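Local coordinates for probable sulfate-binding lipoprotein SubI (Mycobacterium tuberculosis, PDB 6DDN) that probably binds sulfate outside the cell membrane as the solute-binding component of a sulfate transport system, at residues Ala307-Ala310 / Asp311-Val315. Sequence-based numbering, arbitrary orientation.
Sequences ADFA and DLFPV
The rings of F309 and F313 lie next to each other without stacking: CE2 of F313 meets CB of F309 at 3.7 Å, so one ring touches the root of the other side chain. Both F313 CE2 and L312 CD2 approach the F309 ring obliquely, the leucine methyl standing 4.3 Å from F309 CD2. The carbonyl oxygen of F309 comes obliquely to the F313 ring, 3.4 Å from its CD2. In F313, CG is anti to the carbonyl carbon (chi1 -59°), which carries the ring back beside F309. The same F309 oxygen accepts two backbone hydrogen bonds. L312 N donates to F309 O at 2.9 Å from above the carbonyl plane, whereas F313 N, 3.1 Å from F309 O, lies almost straight ahead of the carbonyl bond (C=O...N angle 161°). The first bond closes a type I beta turn over F309-L312 and the second widens it by one residue, just where the chain leaves the helix. This surface turn follows helix 303-308 and leads toward strand 318-320. F309 and F313 both rest on A294 of helix 287-295, and the buried F313 also reaches R299 and P300 of strand 299-300 and E237 of helix 237-245, while R299 NH2 hydrogen-bonds P314 O.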
loop_
_atom_site.group_PDB
_atom_site.type_symbol
_atom_site.label_atom_id
_atom_site.label_comp_id
_atom_site.label_asym_id
_atom_site.label_seq_id
_atom_site.Cartn_x
_atom_site.Cartn_y
_atom_site.Cartn_z
ATOM N N ALA A 307 -4.908 -14.664 -11.901
ATOM C CA ALA A 307 -4.762 -15.105 -13.284
ATOM C C ALA A 307 -5.765 -14.405 -14.190
ATOM O O ALA A 307 -5.417 -13.966 -15.293
ATOM C CB ALA A 307 -4.926 -16.623 -13.372
ATOM N N ASP A 308 -7.016 -14.278 -13.732
ATOM C CA ASP A 308 -8.054 -13.650 -14.545
ATOM C C ASP A 308 -7.750 -12.183 -14.821
ATOM O O ASP A 308 -8.150 -11.653 -15.863
ATOM C CB ASP A 308 -9.412 -13.779 -13.855
ATOM C CG ASP A 308 -9.859 -15.217 -13.716
ATOM O OD1 ASP A 308 -9.160 -16.110 -14.236
ATOM O OD2 ASP A 308 -10.906 -15.456 -13.078
ATOM N N PHE A 309 -7.054 -11.513 -13.905
ATOM C CA PHE A 309 -6.739 -10.098 -14.047
ATOM C C PHE A 309 -5.275 -9.860 -14.384
ATOM O O PHE A 309 -4.830 -8.706 -14.385
ATOM C CB PHE A 309 -7.120 -9.345 -12.769
ATOM C CG PHE A 309 -8.595 -9.110 -12.631
ATOM C CD1 PHE A 309 -9.416 -10.092 -12.104
ATOM C CD2 PHE A 309 -9.163 -7.916 -13.042
ATOM C CE1 PHE A 309 -10.775 -9.885 -11.981
ATOM C CE2 PHE A 309 -10.522 -7.703 -12.922
ATOM C CZ PHE A 309 -11.329 -8.688 -12.392
ATOM N N ALA A 310 -4.519 -10.922 -14.683
ATOM C CA ALA A 310 -3.098 -10.773 -14.986
ATOM C C ALA A 310 -2.866 -9.846 -16.170
ATOM O O ALA A 310 -1.818 -9.196 -16.254
ATOM C CB ALA A 310 -2.474 -12.143 -15.258
ATOM N N ASP A 311 -3.830 -9.762 -17.083
ATOM C CA ASP A 311 -3.699 -8.917 -18.259
ATOM C C ASP A 311 -3.903 -7.437 -17.961
ATOM O O ASP A 311 -3.651 -6.609 -18.844
ATOM C CB ASP A 311 -4.687 -9.373 -19.329
ATOM C CG ASP A 311 -6.128 -9.212 -18.896
ATOM O OD1 ASP A 311 -6.584 -9.981 -18.024
ATOM O OD2 ASP A 311 -6.801 -8.303 -19.418
ATOM N N LEU A 312 -4.359 -7.080 -16.757
ATOM C CA LEU A 312 -4.414 -5.687 -16.332
ATOM C C LEU A 312 -3.393 -5.348 -15.261
ATOM O O LEU A 312 -3.129 -4.163 -15.034
ATOM C CB LEU A 312 -5.807 -5.322 -15.797
ATOM C CG LEU A 312 -6.979 -5.314 -16.775
ATOM C CD1 LEU A 312 -6.576 -4.811 -18.155
ATOM C CD2 LEU A 312 -7.521 -6.697 -16.861
ATOM N N PHE A 313 -2.837 -6.346 -14.593
ATOM C CA PHE A 313 -1.780 -6.140 -13.621
ATOM C C PHE A 313 -0.497 -6.731 -14.192
ATOM O O PHE A 313 -0.134 -7.869 -13.868
ATOM C CB PHE A 313 -2.155 -6.774 -12.284
ATOM C CG PHE A 313 -3.426 -6.231 -11.701
ATOM C CD1 PHE A 313 -3.564 -4.874 -11.455
ATOM C CD2 PHE A 313 -4.483 -7.072 -11.404
ATOM C CE1 PHE A 313 -4.731 -4.367 -10.919
ATOM C CE2 PHE A 313 -5.655 -6.572 -10.868
ATOM C CZ PHE A 313 -5.779 -5.218 -10.626
ATOM N N PRO A 314 0.205 -5.989 -15.046
ATOM C CA PRO A 314 1.318 -6.581 -15.795
ATOM C C PRO A 314 2.518 -6.860 -14.906
ATOM O O PRO A 314 2.856 -6.075 -14.018
ATOM C CB PRO A 314 1.639 -5.511 -16.844
ATOM C CG PRO A 314 1.254 -4.232 -16.183
ATOM C CD PRO A 314 0.050 -4.550 -15.327
ATOM N N VAL A 315 3.162 -7.992 -15.156
ATOM C CA VAL A 315 4.396 -8.310 -14.431
ATOM C C VAL A 315 5.510 -7.401 -14.933
ATOM O O VAL A 315 5.604 -7.155 -16.150
ATOM C CB VAL A 315 4.757 -9.791 -14.610
ATOM C CG1 VAL A 315 4.960 -10.132 -16.077
ATOM C CG2 VAL A 315 5.996 -10.152 -13.798
#